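Local structure of guanine nucleotide exchange factor p115rhogef (Homo sapiens, 1IAP) at residues 13-18 against 148-153; 17-22 against 155-160; 21-26 against 125-130. The protein is a guanine nucleotide exchange factor, presumably for Rho GTPases, whose N-terminal RGS domain probably acts on heterotrimeric G protein alpha subunits. All coordinates share one frame; numbering follows the deposited sequence.

Interaction 1: residues 13-18 against 148-153; sequences RRPAHL and RERHVA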
loop_
_atom_site.group_PDB
_atom_site.type_symbol
_atom_site.label_atom_id
_atom_site.label_comp_id
_atom_site.label_asym_id
_atom_site.label_seq_id
_atom_site.Cartn_x
_atom_site.Cartn_y
_atom_site.Cartn_z
ATOM N N ARG A 13 -5.833 6.928 3.369
ATOM C CA ARG A 13 -7.262 7.163 3.173
ATOM C C ARG A 13 -7.598 8.017 1.951
ATOM O O ARG A 13 -8.770 8.182 1.614
ATOM C CB ARG A 13 -7.846 7.837 4.417
ATOM C CG ARG A 13 -7.466 7.157 5.718
ATOM C CD ARG A 13 -7.969 7.920 6.928
ATOM N NE ARG A 13 -7.522 7.304 8.175
ATOM C CZ ARG A 13 -7.573 7.895 9.366
ATOM N NH1 ARG A 13 -8.060 9.124 9.480
ATOM N NH2 ARG A 13 -7.123 7.262 10.442
ATOM N N ARG A 14 -6.578 8.568 1.298
ATOM C CA ARG A 14 -6.772 9.428 0.126
ATOM C C ARG A 14 -6.294 8.674 -1.114
ATOM O O ARG A 14 -5.117 8.726 -1.474
ATOM C CB ARG A 14 -5.982 10.722 0.318
ATOM C CG ARG A 14 -6.095 11.302 1.741
ATOM C CD ARG A 14 -7.163 12.385 1.886
ATOM N NE ARG A 14 -8.516 11.948 1.543
ATOM C CZ ARG A 14 -9.348 11.332 2.378
ATOM N NH1 ARG A 14 -8.976 11.063 3.623
ATOM N NH2 ARG A 14 -10.570 11.013 1.977
ATOM N N PRO A 15 -7.227 8.013 -1.818
ATOM C CA PRO A 15 -6.953 7.220 -3.022
ATOM C C PRO A 15 -6.144 7.859 -4.144
ATOM O O PRO A 15 -5.234 7.224 -4.673
ATOM C CB PRO A 15 -8.352 6.774 -3.467
ATOM C CG PRO A 15 -9.236 7.873 -2.974
ATOM C CD PRO A 15 -8.681 8.180 -1.617
ATOM N N ALA A 16 -6.457 9.101 -4.505
ATOM C CA ALA A 16 -5.731 9.786 -5.574
ATOM C C ALA A 16 -4.309 10.130 -5.136
ATOM O O ALA A 16 -3.346 9.894 -5.865
ATOM C CB ALA A 16 -6.471 11.045 -5.996
ATOM N N HIS A 17 -4.192 10.685 -3.935
ATOM C CA HIS A 17 -2.893 11.055 -3.389
ATOM C C HIS A 17 -2.040 9.812 -3.192
ATOM O O HIS A 17 -0.860 9.807 -3.539
ATOM C CB HIS A 17 -3.076 11.850 -2.093
ATOM C CG HIS A 17 -3.855 13.113 -2.296
ATOM N ND1 HIS A 17 -3.275 14.362 -2.253
ATOM C CD2 HIS A 17 -5.146 13.308 -2.660
ATOM C CE1 HIS A 17 -4.172 15.271 -2.595
ATOM N NE2 HIS A 17 -5.315 14.657 -2.847
ATOM N N LEU A 18 -2.674 8.725 -2.753
ATOM C CA LEU A 18 -1.981 7.460 -2.552
ATOM C C LEU A 18 -1.473 6.888 -3.882
ATOM O O LEU A 18 -0.351 6.391 -3.950
ATOM C CB LEU A 18 -2.891 6.458 -1.827
ATOM C CG LEU A 18 -2.234 5.144 -1.408
ATOM C CD1 LEU A 18 -1.015 5.426 -0.523
ATOM C CD2 LEU A 18 -3.244 4.285 -0.664
ATOM N N ARG A 148 -15.130 12.119 -5.913
ATOM C CA ARG A 148 -14.213 12.729 -6.878
ATOM C C ARG A 148 -12.818 12.121 -6.759
ATOM O O ARG A 148 -12.152 11.883 -7.772
ATOM C CB ARG A 148 -14.128 14.249 -6.679
ATOM C CG ARG A 148 -15.301 15.029 -7.249
ATOM C CD ARG A 148 -15.077 16.530 -7.114
ATOM N NE ARG A 148 -16.086 17.320 -7.823
ATOM C CZ ARG A 148 -17.318 17.554 -7.376
ATOM N NH1 ARG A 148 -17.715 17.058 -6.211
ATOM N NH2 ARG A 148 -18.151 18.304 -8.087
ATOM N N GLU A 149 -12.392 11.865 -5.522
ATOM C CA GLU A 149 -11.081 11.275 -5.258
ATOM C C GLU A 149 -10.995 9.892 -5.893
ATOM O O GLU A 149 -10.019 9.580 -6.572
ATOM C CB GLU A 149 -10.833 11.123 -3.760
ATOM C CG GLU A 149 -10.715 12.396 -2.962
ATOM C CD GLU A 149 -10.304 12.107 -1.532
ATOM O OE1 GLU A 149 -11.146 11.622 -0.759
ATOM O OE2 GLU A 149 -9.129 12.337 -1.186
ATOM N N ARG A 150 -12.027 9.075 -5.680
ATOM C CA ARG A 150 -12.063 7.723 -6.239
ATOM C C ARG A 150 -12.049 7.739 -7.766
ATOM O O ARG A 150 -11.476 6.855 -8.389
ATOM C CB ARG A 150 -13.299 6.953 -5.754
ATOM C CG ARG A 150 -13.394 6.796 -4.257
ATOM C CD ARG A 150 -14.547 5.879 -3.884
ATOM N NE ARG A 150 -14.836 5.936 -2.455
ATOM C CZ ARG A 150 -15.846 6.621 -1.925
ATOM N NH1 ARG A 150 -16.671 7.302 -2.710
ATOM N NH2 ARG A 150 -16.021 6.638 -0.609
ATOM N N HIS A 151 -12.689 8.739 -8.365
ATOM C CA HIS A 151 -12.732 8.851 -9.821
ATOM C C HIS A 151 -11.330 9.074 -10.373
ATOM O O HIS A 151 -10.907 8.404 -11.320
ATOM C CB HIS A 151 -13.647 10.007 -10.248
ATOM C CG HIS A 151 -13.830 10.122 -11.731
ATOM N ND1 HIS A 151 -13.179 11.068 -12.491
ATOM C CD2 HIS A 151 -14.596 9.410 -12.592
ATOM C CE1 HIS A 151 -13.534 10.936 -13.756
ATOM N NE2 HIS A 151 -14.393 9.937 -13.846
ATOM N N VAL A 152 -10.618 10.024 -9.773
ATOM C CA VAL A 152 -9.257 10.359 -10.179
ATOM C C VAL A 152 -8.327 9.167 -9.975
ATOM O O VAL A 152 -7.534 8.826 -10.855
ATOM C CB VAL A 152 -8.738 11.580 -9.372
ATOM C CG1 VAL A 152 -7.225 11.780 -9.572
ATOM C CG2 VAL A 152 -9.499 12.827 -9.791
ATOM N N ALA A 153 -8.420 8.541 -8.807
ATOM C CA ALA A 153 -7.591 7.386 -8.489
ATOM C C ALA A 153 -7.779 6.268 -9.508
ATOM O O ALA A 153 -6.822 5.607 -9.889
ATOM C CB ALA A 153 -7.902 6.878 -7.085
#

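Interaction 2: residues 17-22 against 155-160; sequences HLMALL and RLLMHL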
loop_
_atom_site.group_PDB
_atom_site.type_symbol
_atom_site.label_atom_id
_atom_site.label_comp_id
_atom_site.label_asym_id
_atom_site.label_seq_id
_atom_site.Cartn_x
_atom_site.Cartn_y
_atom_site.Cartn_z
ATOM N N HIS A 17 -4.192 10.685 -3.935
ATOM C CA HIS A 17 -2.893 11.055 -3.389
ATOM C C HIS A 17 -2.040 9.812 -3.192
ATOM O O HIS A 17 -0.860 9.807 -3.539
ATOM C CB HIS A 17 -3.076 11.850 -2.093
ATOM C CG HIS A 17 -3.855 13.113 -2.296
ATOM N ND1 HIS A 17 -3.275 14.362 -2.253
ATOM C CD2 HIS A 17 -5.146 13.308 -2.660
ATOM C CE1 HIS A 17 -4.172 15.271 -2.595
ATOM N NE2 HIS A 17 -5.315 14.657 -2.847
ATOM N N LEU A 18 -2.674 8.725 -2.753
ATOM C CA LEU A 18 -1.981 7.460 -2.552
ATOM C C LEU A 18 -1.473 6.888 -3.882
ATOM O O LEU A 18 -0.351 6.391 -3.950
ATOM C CB LEU A 18 -2.891 6.458 -1.827
ATOM C CG LEU A 18 -2.234 5.144 -1.408
ATOM C CD1 LEU A 18 -1.015 5.426 -0.523
ATOM C CD2 LEU A 18 -3.244 4.285 -0.664
ATOM N N MET A 19 -2.290 6.959 -4.935
ATOM C CA MET A 19 -1.874 6.475 -6.253
ATOM C C MET A 19 -0.622 7.206 -6.758
ATOM O O MET A 19 0.249 6.591 -7.366
ATOM C CB MET A 19 -2.998 6.612 -7.290
ATOM C CG MET A 19 -4.030 5.482 -7.273
ATOM S SD MET A 19 -3.275 3.834 -7.412
ATOM C CE MET A 19 -2.263 4.022 -8.879
ATOM N N ALA A 20 -0.552 8.518 -6.542
ATOM C CA ALA A 20 0.603 9.302 -6.978
ATOM C C ALA A 20 1.838 8.819 -6.220
ATOM O O ALA A 20 2.896 8.595 -6.811
ATOM C CB ALA A 20 0.365 10.806 -6.724
ATOM N N LEU A 21 1.678 8.618 -4.916
ATOM C CA LEU A 21 2.766 8.144 -4.066
ATOM C C LEU A 21 3.209 6.757 -4.520
ATOM O O LEU A 21 4.404 6.488 -4.628
ATOM C CB LEU A 21 2.316 8.097 -2.603
ATOM C CG LEU A 21 3.258 7.438 -1.593
ATOM C CD1 LEU A 21 4.558 8.230 -1.487
ATOM C CD2 LEU A 21 2.571 7.350 -0.233
ATOM N N LEU A 22 2.236 5.885 -4.790
ATOM C CA LEU A 22 2.514 4.528 -5.231
ATOM C C LEU A 22 3.306 4.517 -6.528
ATOM O O LEU A 22 4.271 3.767 -6.652
ATOM C CB LEU A 22 1.209 3.739 -5.416
ATOM C CG LEU A 22 0.747 2.680 -4.403
ATOM C CD1 LEU A 22 1.746 2.456 -3.285
ATOM C CD2 LEU A 22 -0.604 3.057 -3.848
ATOM N N ARG A 155 -8.495 6.518 -12.680
ATOM C CA ARG A 155 -7.763 6.861 -13.883
ATOM C C ARG A 155 -6.264 6.657 -13.679
ATOM O O ARG A 155 -5.570 6.188 -14.585
ATOM C CB ARG A 155 -8.045 8.308 -14.304
ATOM C CG ARG A 155 -7.252 8.726 -15.531
ATOM C CD ARG A 155 -7.695 10.067 -16.078
ATOM N NE ARG A 155 -6.767 10.559 -17.094
ATOM C CZ ARG A 155 -5.881 11.529 -16.890
ATOM N NH1 ARG A 155 -5.800 12.117 -15.704
ATOM N NH2 ARG A 155 -5.075 11.910 -17.873
ATOM N N LEU A 156 -5.766 7.012 -12.495
ATOM C CA LEU A 156 -4.343 6.858 -12.209
ATOM C C LEU A 156 -3.982 5.379 -12.142
ATOM O O LEU A 156 -2.923 4.985 -12.605
ATOM C CB LEU A 156 -3.950 7.558 -10.908
ATOM C CG LEU A 156 -4.362 9.020 -10.692
ATOM C CD1 LEU A 156 -3.459 9.646 -9.642
ATOM C CD2 LEU A 156 -4.301 9.808 -11.982
ATOM N N LEU A 157 -4.882 4.562 -11.592
ATOM C CA LEU A 157 -4.641 3.119 -11.500
ATOM C C LEU A 157 -4.593 2.502 -12.899
ATOM O O LEU A 157 -3.737 1.665 -13.197
ATOM C CB LEU A 157 -5.738 2.440 -10.669
ATOM C CG LEU A 157 -5.584 0.925 -10.430
ATOM C CD1 LEU A 157 -4.197 0.615 -9.895
ATOM C CD2 LEU A 157 -6.650 0.447 -9.453
ATOM N N MET A 158 -5.519 2.921 -13.755
ATOM C CA MET A 158 -5.574 2.414 -15.118
ATOM C C MET A 158 -4.268 2.744 -15.827
ATOM O O MET A 158 -3.694 1.903 -16.524
ATOM C CB MET A 158 -6.757 3.033 -15.866
ATOM C CG MET A 158 -6.866 2.606 -17.324
ATOM S SD MET A 158 -8.288 3.343 -18.152
ATOM C CE MET A 158 -9.578 2.173 -17.691
ATOM N N HIS A 159 -3.778 3.958 -15.600
ATOM C CA HIS A 159 -2.537 4.405 -16.209
ATOM C C HIS A 159 -1.328 3.617 -15.712
ATOM O O HIS A 159 -0.441 3.283 -16.497
ATOM C CB HIS A 159 -2.328 5.896 -15.957
ATOM C CG HIS A 159 -1.245 6.501 -16.794
ATOM N ND1 HIS A 159 0.086 6.452 -16.440
ATOM C CD2 HIS A 159 -1.299 7.177 -17.964
ATOM C CE1 HIS A 159 0.806 7.072 -17.356
ATOM N NE2 HIS A 159 -0.010 7.521 -18.293
ATOM N N LEU A 160 -1.296 3.311 -14.418
ATOM C CA LEU A 160 -0.181 2.563 -13.855
ATOM C C LEU A 160 -0.138 1.153 -14.433
ATOM O O LEU A 160 0.938 0.634 -14.733
ATOM C CB LEU A 160 -0.270 2.522 -12.326
ATOM C CG LEU A 160 0.874 1.806 -11.596
ATOM C CD1 LEU A 160 2.234 2.276 -12.116
ATOM C CD2 LEU A 160 0.769 2.052 -10.112
#

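Interaction 3: residues 21-26 against 125-130; sequences LLQHVA and TPWEQE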
loop_
_atom_site.group_PDB
_atom_site.type_symbol
_atom_site.label_atom_id
_atom_site.label_comp_id
_atom_site.label_asym_id
_atom_site.label_seq_id
_atom_site.Cartn_x
_atom_site.Cartn_y
_atom_site.Cartn_z
ATOM N N LEU A 21 1.678 8.618 -4.916
ATOM C CA LEU A 21 2.766 8.144 -4.066
ATOM C C LEU A 21 3.209 6.757 -4.520
ATOM O O LEU A 21 4.404 6.488 -4.628
ATOM C CB LEU A 21 2.316 8.097 -2.603
ATOM C CG LEU A 21 3.258 7.438 -1.593
ATOM C CD1 LEU A 21 4.558 8.230 -1.487
ATOM C CD2 LEU A 21 2.571 7.350 -0.233
ATOM N N LEU A 22 2.236 5.885 -4.790
ATOM C CA LEU A 22 2.514 4.528 -5.231
ATOM C C LEU A 22 3.306 4.517 -6.528
ATOM O O LEU A 22 4.271 3.767 -6.652
ATOM C CB LEU A 22 1.209 3.739 -5.416
ATOM C CG LEU A 22 0.747 2.680 -4.403
ATOM C CD1 LEU A 22 1.746 2.456 -3.285
ATOM C CD2 LEU A 22 -0.604 3.057 -3.848
ATOM N N GLN A 23 2.893 5.330 -7.500
ATOM C CA GLN A 23 3.607 5.378 -8.772
ATOM C C GLN A 23 5.044 5.827 -8.562
ATOM O O GLN A 23 5.963 5.287 -9.174
ATOM C CB GLN A 23 2.915 6.296 -9.780
ATOM C CG GLN A 23 3.685 6.388 -11.100
ATOM C CD GLN A 23 2.927 7.100 -12.190
ATOM O OE1 GLN A 23 3.509 7.831 -12.996
ATOM N NE2 GLN A 23 1.623 6.874 -12.242
ATOM N N HIS A 24 5.231 6.807 -7.684
ATOM C CA HIS A 24 6.560 7.320 -7.373
ATOM C C HIS A 24 7.415 6.188 -6.795
ATOM O O HIS A 24 8.452 5.840 -7.351
ATOM C CB HIS A 24 6.451 8.470 -6.363
ATOM C CG HIS A 24 7.770 9.073 -5.980
ATOM N ND1 HIS A 24 8.520 9.838 -6.845
ATOM C CD2 HIS A 24 8.460 9.037 -4.815
ATOM C CE1 HIS A 24 9.615 10.250 -6.231
ATOM N NE2 HIS A 24 9.602 9.778 -4.998
ATOM N N VAL A 25 6.944 5.599 -5.697
ATOM C CA VAL A 25 7.642 4.503 -5.024
ATOM C C VAL A 25 7.910 3.301 -5.939
ATOM O O VAL A 25 9.037 2.801 -5.998
ATOM C CB VAL A 25 6.869 4.059 -3.750
ATOM C CG1 VAL A 25 7.489 2.807 -3.151
ATOM C CG2 VAL A 25 6.866 5.186 -2.731
ATOM N N ALA A 26 6.895 2.868 -6.684
ATOM C CA ALA A 26 7.043 1.730 -7.591
ATOM C C ALA A 26 8.147 1.940 -8.635
ATOM O O ALA A 26 8.745 0.977 -9.113
ATOM C CB ALA A 26 5.720 1.432 -8.286
ATOM N N THR A 125 7.168 14.856 -9.067
ATOM C CA THR A 125 6.272 13.757 -8.725
ATOM C C THR A 125 5.120 13.713 -9.720
ATOM O O THR A 125 4.666 14.752 -10.211
ATOM C CB THR A 125 5.724 13.855 -7.284
ATOM O OG1 THR A 125 5.108 15.132 -7.081
ATOM C CG2 THR A 125 6.855 13.652 -6.277
ATOM N N PRO A 126 4.650 12.503 -10.048
ATOM C CA PRO A 126 3.554 12.303 -10.999
ATOM C C PRO A 126 2.178 12.747 -10.539
ATOM O O PRO A 126 1.890 12.816 -9.341
ATOM C CB PRO A 126 3.589 10.792 -11.234
ATOM C CG PRO A 126 4.042 10.260 -9.898
ATOM C CD PRO A 126 5.171 11.205 -9.572
ATOM N N TRP A 127 1.337 13.062 -11.518
ATOM C CA TRP A 127 -0.047 13.448 -11.281
ATOM C C TRP A 127 -0.306 14.687 -10.426
ATOM O O TRP A 127 -1.365 14.797 -9.815
ATOM C CB TRP A 127 -0.799 12.251 -10.693
ATOM C CG TRP A 127 -0.682 11.028 -11.546
ATOM C CD1 TRP A 127 -0.062 9.856 -11.224
ATOM C CD2 TRP A 127 -1.200 10.859 -12.869
ATOM N NE1 TRP A 127 -0.161 8.966 -12.265
ATOM C CE2 TRP A 127 -0.856 9.555 -13.288
ATOM C CE3 TRP A 127 -1.923 11.683 -13.744
ATOM C CZ2 TRP A 127 -1.215 9.053 -14.541
ATOM C CZ3 TRP A 127 -2.281 11.182 -14.991
ATOM C CH2 TRP A 127 -1.924 9.879 -15.378
ATOM N N GLU A 128 0.642 15.617 -10.392
ATOM C CA GLU A 128 0.471 16.831 -9.605
ATOM C C GLU A 128 -0.693 17.676 -10.122
ATOM O O GLU A 128 -1.386 18.323 -9.344
ATOM C CB GLU A 128 1.777 17.637 -9.569
ATOM C CG GLU A 128 1.789 18.800 -8.568
ATOM C CD GLU A 128 1.421 18.392 -7.138
ATOM O OE1 GLU A 128 1.794 17.287 -6.694
ATOM O OE2 GLU A 128 0.747 19.189 -6.452
ATOM N N GLN A 129 -0.923 17.651 -11.431
ATOM C CA GLN A 129 -2.027 18.400 -12.017
ATOM C C GLN A 129 -3.365 17.900 -11.458
ATOM O O GLN A 129 -4.238 18.698 -11.118
ATOM C CB GLN A 129 -2.034 18.271 -13.547
ATOM C CG GLN A 129 -3.278 18.875 -14.185
ATOM C CD GLN A 129 -3.455 18.505 -15.643
ATOM O OE1 GLN A 129 -3.784 19.356 -16.463
ATOM N NE2 GLN A 129 -3.262 17.228 -15.971
ATOM N N GLU A 130 -3.514 16.583 -11.352
ATOM C CA GLU A 130 -4.749 15.987 -10.838
ATOM C C GLU A 130 -4.958 16.335 -9.369
ATOM O O GLU A 130 -6.066 16.688 -8.951
ATOM C CB GLU A 130 -4.744 14.465 -11.038
ATOM C CG GLU A 130 -5.036 14.007 -12.475
ATOM C CD GLU A 130 -4.017 14.495 -13.497
ATOM O OE1 GLU A 130 -2.843 14.728 -13.135
ATOM O OE2 GLU A 130 -4.392 14.644 -14.677
#

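Interaction 1: residues 13-18 against 148-153
Arg14 and Glu149 meet edge to edge, a worked example of the side-on salt bridge in which NE and NH2 of one guanidinium each take a separate carboxylate oxygen. Arg14 NE binds Glu149 OE2 at 2.8 Å, and Arg14 NH2 binds Glu149 OE1 at 2.9 Å. Both oxygens use their syn lone pairs, the two planes differ by only 5°, and both bonds are nearly straight (171° at the hydrogen for the one from NH2). The arginine gets there by folding: bends at chi2 and chi3 (chi3 59°) fold the chain back so that the NE side of the guanidinium faces the acid, whereas Glu149 reaches out extended beyond CG. An alanine in place of Arg14 would strip away both donors and would probably leave the largely buried Glu149 carboxylate without its mate and freer to turn.

Arg14 stands at the N-cap position of helix 15-28, and its carbonyl oxygen receives the amide of Leu18. The salt bridge therefore joins the very start of this helix to helix 142-162 within the all-helical RGS-like domain. Arg142 brings a second guanidinium close to that of Arg14, and the Glu149 charge probably eases the crowding of like charges.

Next to the bridge, further into helix 15-28, the contact turns apolar and close. The Pro15 ring lies across the glutamate stem at about a right angle, its CG 3.7 Å from Glu149 CB, while its CB meets Ala153 CB at 3.6 Å. Small residues let the backbones draw together here: the CA atoms of Ala16 and Ala153 are 4.2 Å apart. Ala16 CB also meets Val152 CG1 at 3.7 Å, and Leu134 of helix 128-135 packs against the same alanine. Pro15 in turn touches Val190, near the end of the modelled chain.

Interaction 2: residues 17-22 against 155-160
Met19 enters a hollow on helix 142-162 in the manner of knobs-into-holes packing: Leu156, Leu157 and Leu160 surround it, with Ala153 one turn earlier as the fourth wall. The segments 17-22 and 155-160 run almost parallel, 21° apart, with axes 9.7 Å from each other at closest approach, and together they form part of the helical core of the RGS-like domain.

The path of this one side chain illustrates how a flexible methionine can fill such a gap. Met19 CB is aimed at the partner helix and rests 3.9 Å from Leu156 CB, with the CD1 methyl of the same leucine at a similar distance. From there the two side chains slide past each other in opposite directions. Met19 CG, set anti to the carbonyl carbon, still lies within 4.2 Å of Leu156 CB, and it also sits against the carbonyl oxygen of Ala153. Successive bends of the same sense (chi2 -54°, chi3 -53°) then curl the chain along the partner surface. The sulfur passes Leu157 CD1, the separation from Met19 SD being 4.2 Å, and the terminal methyl settles on the backbone, Met19 CE being 3.7 Å from Leu157 CA. Met19 CE also reaches Leu160 CD2 at 3.8 Å, so the methyl is held between two leucines a turn apart.

No hydrogen bond links the two segments; the contact is buried and wholly apolar. Helix 171-187 continues the packing, Met185 touching Met19 and Ile181 touching Leu160, while Trp127 covers Leu156. Beside the methionine, Ala20 turns its methyl away towards Leu131 of helix 128-135, and a backbone atom supplies its nearest approach to the partner: Ala20 N lies 4.4 Å from Leu156 CD1.

Interaction 3: residues 21-26 against 125-130
His24 and Thr125 bring their CA atoms to 6.6 Å, where an extended Thr125-Pro126 strip runs past helix 15-28 before Trp127, with a left-handed backbone (phi 60°), turns the chain into helix 128-135. Trp127 occupies the N-cap position of that helix, so the contact exemplifies how a connecting loop in the all-helical RGS-like domain can be pinned against a neighbouring helix just before a new one starts.

Two side chains on one flank of helix 15-28 do the touching. Gln23 stretches out fully, with CG anti to its backbone N (chi1 178°), and slides past Pro126 in the opposite direction; its CB and CG each lie 4.1 Å from Pro126 CG. Further out, Gln23 CD is 3.9 Å from Pro126 CB. The amide then arrives at the pyrrole edge of the Trp127 indole, standing 85° to the ring plane, and Gln23 CD is 3.6 Å from Trp127 NE1. While its nitrogen edge meets the glutamine, the indole also packs edge-to-face with His159 and rests on Leu156, both of helix 142-162.

His24 is buried, and its NE2 hydrogen-bonds to Asp115 OD1 of helix 106-121, a bond that should limit rotation of the imidazole, and Phe116 meets the ring edge-to-face. The stem of the histidine approaches the proline more distantly, His24 CB lying 4.4 Å from Pro126 CD. Over one face of the imidazole stands the Thr125 methyl, with CG2 4.2 Å from His24 ND1.

In the fold
Read from the N terminus, helix 15-28 supplies the first partner of all three contacts in turn. Interaction 3 closes the shortest loop, returning at 125-130 after 98 intervening residues, and it sits inside the loop of interaction 1. Interactions 1 and 2 close longer loops of 129 and 132 residues; these two, like interactions 2 and 3, set out from overlapping stretches of helix 15-28. That helix is thus tied through its first half to helix 142-162 and, nearer its end, to the loop leading into helix 128-135. A salt bridge between Glu130 and Arg155 and the packing of Ala20 on Pro126 join interactions 2 and 3 directly.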